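Local atomic coordinates of putative acetyltransferase (Clostridium difficile, PDB entry 3DSB), a protein that probably transfers acyl groups, most likely acetyl from acetyl-CoA, as a member of the GNAT acetyltransferase family. Residues E5-R10 with H58-F63; K22-L27 with I87-V92. All coordinates share one frame; numbering follows the deposited sequence.

Interaction 1 (E5-R10 with H58-F63)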
loop_
_atom_site.group_PDB
_atom_site.type_symbol
_atom_site.label_atom_id
_atom_site.label_comp_id
_atom_site.label_asym_id
_atom_site.label_seq_id
_atom_site.Cartn_x
_atom_site.Cartn_y
_atom_site.Cartn_z
ATOM N N GLU A 5 -22.783 -16.901 19.685
ATOM C CA GLU A 5 -22.979 -15.616 18.936
ATOM C C GLU A 5 -23.985 -15.794 17.798
ATOM O O GLU A 5 -24.083 -16.876 17.185
ATOM C CB GLU A 5 -21.631 -15.098 18.405
ATOM C CG GLU A 5 -20.966 -16.011 17.313
ATOM C CD GLU A 5 -21.616 -15.877 15.923
ATOM O OE1 GLU A 5 -21.535 -16.830 15.120
ATOM O OE2 GLU A 5 -22.230 -14.818 15.655
ATOM N N LEU A 6 -24.748 -14.735 17.513
ATOM C CA LEU A 6 -25.693 -14.818 16.415
ATOM C C LEU A 6 -25.261 -13.970 15.215
ATOM O O LEU A 6 -25.263 -14.440 14.088
ATOM C CB LEU A 6 -27.102 -14.425 16.863
ATOM C CG LEU A 6 -27.584 -15.298 18.013
ATOM C CD1 LEU A 6 -28.997 -14.871 18.347
ATOM C CD2 LEU A 6 -27.537 -16.754 17.620
ATOM N N ILE A 7 -24.902 -12.727 15.490
ATOM C CA ILE A 7 -24.303 -11.875 14.475
ATOM C C ILE A 7 -22.943 -11.412 14.959
ATOM O O ILE A 7 -22.771 -10.936 16.086
ATOM C CB ILE A 7 -25.201 -10.651 14.194
ATOM C CG1 ILE A 7 -26.548 -11.081 13.560
ATOM C CG2 ILE A 7 -24.462 -9.654 13.310
ATOM C CD1 ILE A 7 -27.586 -9.936 13.400
ATOM N N GLU A 8 -21.957 -11.513 14.079
ATOM C CA GLU A 8 -20.637 -11.052 14.472
ATOM C C GLU A 8 -19.815 -10.696 13.278
ATOM O O GLU A 8 -20.122 -11.092 12.147
ATOM C CB GLU A 8 -19.878 -12.116 15.262
ATOM C CG GLU A 8 -19.400 -13.320 14.475
ATOM C CD GLU A 8 -18.545 -14.284 15.312
ATOM O OE1 GLU A 8 -18.211 -15.369 14.813
ATOM O OE2 GLU A 8 -18.227 -13.948 16.471
ATOM N N ILE A 9 -18.767 -9.954 13.573
ATOM C CA ILE A 9 -17.702 -9.738 12.607
ATOM C C ILE A 9 -16.515 -10.539 13.123
ATOM O O ILE A 9 -16.174 -10.471 14.315
ATOM C CB ILE A 9 -17.369 -8.225 12.473
ATOM C CG1 ILE A 9 -18.528 -7.447 11.826
ATOM C CG2 ILE A 9 -16.073 -8.034 11.629
ATOM C CD1 ILE A 9 -18.428 -5.923 11.971
ATOM N N ARG A 10 -15.882 -11.293 12.236
ATOM C CA ARG A 10 -14.740 -12.088 12.618
ATOM C C ARG A 10 -13.737 -12.095 11.478
ATOM O O ARG A 10 -14.068 -11.853 10.309
ATOM C CB ARG A 10 -15.150 -13.535 12.898
ATOM C CG ARG A 10 -15.881 -14.270 11.735
ATOM C CD ARG A 10 -15.897 -15.802 11.926
ATOM N NE ARG A 10 -16.649 -16.502 10.890
ATOM C CZ ARG A 10 -16.177 -16.847 9.696
ATOM N NH1 ARG A 10 -14.925 -16.518 9.326
ATOM N NH2 ARG A 10 -16.982 -17.472 8.844
ATOM N N HIS A 58 -12.149 -9.532 6.965
ATOM C CA HIS A 58 -13.133 -9.763 8.021
ATOM C C HIS A 58 -14.465 -9.985 7.325
ATOM O O HIS A 58 -14.763 -9.352 6.290
ATOM C CB HIS A 58 -13.245 -8.575 8.989
ATOM C CG HIS A 58 -12.045 -8.395 9.861
ATOM N ND1 HIS A 58 -10.883 -7.804 9.405
ATOM C CD2 HIS A 58 -11.794 -8.779 11.140
ATOM C CE1 HIS A 58 -9.981 -7.804 10.376
ATOM N NE2 HIS A 58 -10.503 -8.395 11.435
ATOM N N VAL A 59 -15.286 -10.849 7.914
ATOM C CA VAL A 59 -16.593 -11.139 7.369
ATOM C C VAL A 59 -17.650 -10.885 8.444
ATOM O O VAL A 59 -17.403 -11.034 9.662
ATOM C CB VAL A 59 -16.683 -12.617 6.890
ATOM C CG1 VAL A 59 -15.842 -12.809 5.637
ATOM C CG2 VAL A 59 -16.245 -13.631 8.001
ATOM N N TYR A 60 -18.805 -10.456 7.936
ATOM C CA TYR A 60 -20.012 -10.255 8.757
ATOM C C TYR A 60 -20.876 -11.504 8.601
ATOM O O TYR A 60 -21.160 -11.922 7.493
ATOM C CB TYR A 60 -20.730 -9.013 8.258
ATOM C CG TYR A 60 -21.865 -8.505 9.115
ATOM C CD1 TYR A 60 -21.697 -7.378 9.924
ATOM C CD2 TYR A 60 -23.119 -9.109 9.059
ATOM C CE1 TYR A 60 -22.756 -6.883 10.709
ATOM C CE2 TYR A 60 -24.163 -8.620 9.799
ATOM C CZ TYR A 60 -23.986 -7.509 10.603
ATOM O OH TYR A 60 -25.054 -7.047 11.333
ATOM N N THR A 61 -21.205 -12.152 9.728
ATOM C CA THR A 61 -21.970 -13.405 9.652
ATOM C C THR A 61 -23.269 -13.310 10.430
ATOM O O THR A 61 -23.358 -12.611 11.458
ATOM C CB THR A 61 -21.143 -14.631 10.173
ATOM O OG1 THR A 61 -20.925 -14.515 11.583
ATOM C CG2 THR A 61 -19.778 -14.707 9.456
ATOM N N VAL A 62 -24.262 -14.027 9.921
ATOM C CA VAL A 62 -25.594 -14.044 10.526
ATOM C C VAL A 62 -25.983 -15.503 10.657
ATOM O O VAL A 62 -26.170 -16.175 9.656
ATOM C CB VAL A 62 -26.610 -13.294 9.642
ATOM C CG1 VAL A 62 -28.031 -13.401 10.249
ATOM C CG2 VAL A 62 -26.197 -11.798 9.437
ATOM N N PHE A 63 -26.079 -15.990 11.905
ATOM C CA PHE A 63 -26.298 -17.434 12.145
ATOM C C PHE A 63 -25.341 -18.262 11.313
ATOM O O PHE A 63 -25.741 -19.223 10.634
ATOM C CB PHE A 63 -27.761 -17.841 11.896
ATOM C CG PHE A 63 -28.684 -17.474 13.032
ATOM C CD1 PHE A 63 -29.068 -16.142 13.242
ATOM C CD2 PHE A 63 -29.156 -18.465 13.916
ATOM C CE1 PHE A 63 -29.889 -15.784 14.279
ATOM C CE2 PHE A 63 -30.043 -18.100 14.954
ATOM C CZ PHE A 63 -30.387 -16.752 15.127
HETATM O O HOH W 1 -22.999 -15.709 13.020
HETATM O O HOH W 2 -19.074 -16.389 12.360
#

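Interaction 2 (K22-L27 with I87-V92)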
loop_
_atom_site.group_PDB
_atom_site.type_symbol
_atom_site.label_atom_id
_atom_site.label_comp_id
_atom_site.label_asym_id
_atom_site.label_seq_id
_atom_site.Cartn_x
_atom_site.Cartn_y
_atom_site.Cartn_z
ATOM N N LYS A 22 -16.537 -15.217 -4.551
ATOM C CA LYS A 22 -17.760 -14.824 -5.228
ATOM C C LYS A 22 -18.089 -13.341 -4.940
ATOM O O LYS A 22 -18.469 -12.591 -5.838
ATOM C CB LYS A 22 -18.916 -15.744 -4.782
ATOM C CG LYS A 22 -20.294 -15.313 -5.235
ATOM C CD LYS A 22 -21.353 -16.270 -4.705
ATOM C CE LYS A 22 -21.567 -16.048 -3.222
ATOM N NZ LYS A 22 -22.799 -16.796 -2.784
ATOM N N PHE A 23 -17.942 -12.922 -3.682
ATOM C CA PHE A 23 -18.249 -11.538 -3.330
ATOM C C PHE A 23 -17.348 -10.565 -4.097
ATOM O O PHE A 23 -17.788 -9.497 -4.568
ATOM C CB PHE A 23 -18.020 -11.295 -1.841
ATOM C CG PHE A 23 -19.108 -11.818 -0.933
ATOM C CD1 PHE A 23 -20.251 -12.423 -1.429
ATOM C CD2 PHE A 23 -18.969 -11.636 0.444
ATOM C CE1 PHE A 23 -21.275 -12.867 -0.549
ATOM C CE2 PHE A 23 -19.959 -12.102 1.335
ATOM C CZ PHE A 23 -21.099 -12.700 0.828
ATOM N N ASN A 24 -16.076 -10.937 -4.256
ATOM C CA ASN A 24 -15.165 -10.051 -4.971
ATOM C C ASN A 24 -15.445 -9.980 -6.467
ATOM O O ASN A 24 -15.364 -8.883 -7.056
ATOM C CB ASN A 24 -13.730 -10.446 -4.666
ATOM C CG ASN A 24 -13.245 -9.771 -3.415
ATOM O OD1 ASN A 24 -12.837 -8.594 -3.458
ATOM N ND2 ASN A 24 -13.371 -10.455 -2.278
ATOM N N TYR A 25 -15.816 -11.122 -7.054
ATOM C CA TYR A 25 -16.266 -11.156 -8.439
ATOM C C TYR A 25 -17.466 -10.219 -8.560
ATOM O O TYR A 25 -17.519 -9.355 -9.486
ATOM C CB TYR A 25 -16.629 -12.575 -8.878
ATOM C CG TYR A 25 -17.110 -12.629 -10.298
ATOM C CD1 TYR A 25 -16.206 -12.819 -11.342
ATOM C CD2 TYR A 25 -18.445 -12.466 -10.597
ATOM C CE1 TYR A 25 -16.626 -12.853 -12.652
ATOM C CE2 TYR A 25 -18.886 -12.484 -11.919
ATOM C CZ TYR A 25 -17.974 -12.678 -12.937
ATOM O OH TYR A 25 -18.397 -12.708 -14.261
ATOM N N ASN A 26 -18.441 -10.357 -7.648
ATOM C CA ASN A 26 -19.630 -9.499 -7.771
ATOM C C ASN A 26 -19.302 -8.028 -7.596
ATOM O O ASN A 26 -19.868 -7.162 -8.272
ATOM C CB ASN A 26 -20.670 -9.886 -6.720
ATOM C CG ASN A 26 -21.313 -11.241 -6.980
ATOM O OD1 ASN A 26 -21.163 -11.815 -8.043
ATOM N ND2 ASN A 26 -22.055 -11.750 -5.990
ATOM N N LEU A 27 -18.415 -7.724 -6.648
ATOM C CA LEU A 27 -18.016 -6.352 -6.382
ATOM C C LEU A 27 -17.410 -5.676 -7.610
ATOM O O LEU A 27 -17.745 -4.543 -7.960
ATOM C CB LEU A 27 -16.985 -6.329 -5.257
ATOM C CG LEU A 27 -16.329 -5.010 -4.859
ATOM C CD1 LEU A 27 -17.364 -3.939 -4.418
ATOM C CD2 LEU A 27 -15.223 -5.173 -3.783
ATOM N N ILE A 87 -7.877 0.175 3.151
ATOM C CA ILE A 87 -9.097 -0.621 2.864
ATOM C C ILE A 87 -9.163 -0.799 1.364
ATOM O O ILE A 87 -9.205 0.207 0.624
ATOM C CB ILE A 87 -10.373 0.090 3.393
ATOM C CG1 ILE A 87 -10.294 0.214 4.920
ATOM C CG2 ILE A 87 -11.640 -0.651 2.937
ATOM C CD1 ILE A 87 -11.390 1.081 5.520
ATOM N N GLN A 88 -9.219 -2.043 0.907
ATOM C CA GLN A 88 -9.194 -2.384 -0.521
ATOM C C GLN A 88 -10.533 -2.806 -1.083
ATOM O O GLN A 88 -10.766 -2.702 -2.278
ATOM C CB GLN A 88 -8.175 -3.501 -0.807
ATOM C CG GLN A 88 -6.762 -3.184 -0.350
ATOM C CD GLN A 88 -6.098 -1.991 -1.035
ATOM O OE1 GLN A 88 -6.657 -1.395 -1.974
ATOM N NE2 GLN A 88 -4.893 -1.629 -0.547
ATOM N N SER A 89 -11.446 -3.274 -0.229
ATOM C CA SER A 89 -12.745 -3.707 -0.709
ATOM C C SER A 89 -13.750 -3.822 0.414
ATOM O O SER A 89 -13.409 -4.161 1.541
ATOM C CB SER A 89 -12.623 -5.085 -1.358
ATOM O OG SER A 89 -12.198 -6.052 -0.394
ATOM N N VAL A 90 -15.001 -3.564 0.066
ATOM C CA VAL A 90 -16.144 -3.841 0.947
ATOM C C VAL A 90 -17.273 -4.351 0.054
ATOM O O VAL A 90 -17.554 -3.772 -0.992
ATOM C CB VAL A 90 -16.647 -2.572 1.689
ATOM C CG1 VAL A 90 -17.719 -2.941 2.722
ATOM C CG2 VAL A 90 -15.516 -1.744 2.336
ATOM N N TYR A 91 -17.969 -5.403 0.487
ATOM C CA TYR A 91 -19.095 -5.921 -0.317
ATOM C C TYR A 91 -20.122 -6.512 0.649
ATOM O O TYR A 91 -19.761 -7.236 1.608
ATOM C CB TYR A 91 -18.628 -7.049 -1.262
ATOM C CG TYR A 91 -19.742 -7.542 -2.157
ATOM C CD1 TYR A 91 -20.094 -6.820 -3.301
ATOM C CD2 TYR A 91 -20.469 -8.687 -1.849
ATOM C CE1 TYR A 91 -21.142 -7.227 -4.109
ATOM C CE2 TYR A 91 -21.519 -9.104 -2.685
ATOM C CZ TYR A 91 -21.836 -8.376 -3.815
ATOM O OH TYR A 91 -22.890 -8.810 -4.634
ATOM N N VAL A 92 -21.379 -6.263 0.333
ATOM C CA VAL A 92 -22.504 -6.777 1.109
ATOM C C VAL A 92 -23.398 -7.551 0.136
ATOM O O VAL A 92 -23.820 -7.003 -0.895
ATOM C CB VAL A 92 -23.325 -5.624 1.761
ATOM C CG1 VAL A 92 -24.538 -6.210 2.588
ATOM C CG2 VAL A 92 -22.458 -4.754 2.645
HETATM O O HOH W 3 -10.715 -7.649 -1.879
#

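Interaction 1 (E5-R10 with H58-F63)
Ile9 and Tyr60 face each other as a non-hydrogen-bonded pair where the outermost strand 7-11 runs antiparallel to strand 56-62, the first two strands of the GNAT sheet; the short segment axes make an angle of 168°. Glu8 with Thr61 and Arg10 with Val59 are the hydrogen-bonded pairs. The Thr61 N to Glu8 O bond, at 2.9 Å, is nearly linear at the hydrogen (170°), whereas Glu8 N makes a longer bond of 3.2 Å to Thr61 O.

Packing is tightest around Ile9 and Tyr60. With Tyr60 CG trans to the backbone N (chi1 -170°), the ring slants across the neighbouring strand: Ile9 CG1 meets Tyr60 CD1 at 3.7 Å, and Ile7 CG2 rests near the phenol end, 3.5 Å from Tyr60 CZ. Helix 101-115 covers Ile9 through Leu105 and Tyr60 through Tyr104; toward Ile7 and Val62 this side becomes more exposed.

The other face is more polar and water-bridged, though Val66 packs on Arg10, Val59 and Thr61. One methyl of Val59, CG2, lies over a face of the Arg10 guanidinium, 3.4 Å from NH1. Water 2 sits at the guanidinium edge, accepting from Arg10 NE (2.8 Å), donating to Glu8 OE1 and bonding to Thr61 OG1. The loose part is the exposed end at Glu5, Leu6 and Phe63, where Phe63 N bonds to Leu6 O, and Leu6 CD2 lies over the Phe63 ring face, 4.1 Å from its centroid.

Backbone bonds thus define the strand pairing. The opposite charges of Glu8 and Arg10 are linked by water 2 and not by direct contact, and the salt bridge from Arg10 NH1 to Asp16 gives the guanidinium a direct countercharge.

Interaction 2 (K22-L27 with I87-V92)
In the GNAT fold, helix 17-32 packs across the central sheet, and here it meets strand 82-92 almost perpendicularly: the segment axes make 98° and approach to 8.5 Å. Tyr91 carries the contact. Its CG is trans to the backbone N (chi1 -177°), extending the phenol under the helix, where Phe23 O stands over the centre of one ring face. The Phe23 ring approaches obliquely, with planes 42° apart and CG 3.5 Å from Tyr91 CD2, while Leu27 CB lies 3.7 Å from Tyr91 CD1. At the far end, Asn26 CB is 3.2 Å from Tyr91 OH; the bond from Asn26 ND2 to that oxygen is weak (3.3 Å), and Glu30 supplies its stronger partner.

The Leu27 side chain slides past Tyr91 in the opposite direction, with CD1 3.4 Å from Val90 O and CD2 3.6 Å from Ser89 CB. Water 3 donates to Asn24 OD1 and accepts from Ser89 OG at 2.6 Å, bridging helix and strand.

Gln69 of strand 65-77 bonds both Asn24 and Ser89, and Gln88 and Ser89 form a classic beta bulge opposite Met71. Val90 turns instead to helix 101-115, while Trp79 of the second subunit bonds Asn24 and packs on Leu27.

How the interactions relate
Both contacts use the same sheet, but at different depths. Interaction 1 joins its outermost strand 7-11 to strand 56-62, with its centre about 16 Å from the chain centre and four of twelve touching residues exposed. Interaction 2 lies about 7 Å from the chain centre, and none of its seven touching residues is exposed. Their centres are about 17 Å apart, with nearest atoms about 6 Å apart and no touch. Strand 7-11 leads into helix 17-32, so successive elements serve first edge pairing, then helix-on-sheet packing. Main-chain bonding dominates the former, which buries 654 Å²; side-chain packing dominates the latter, which buries 342 Å².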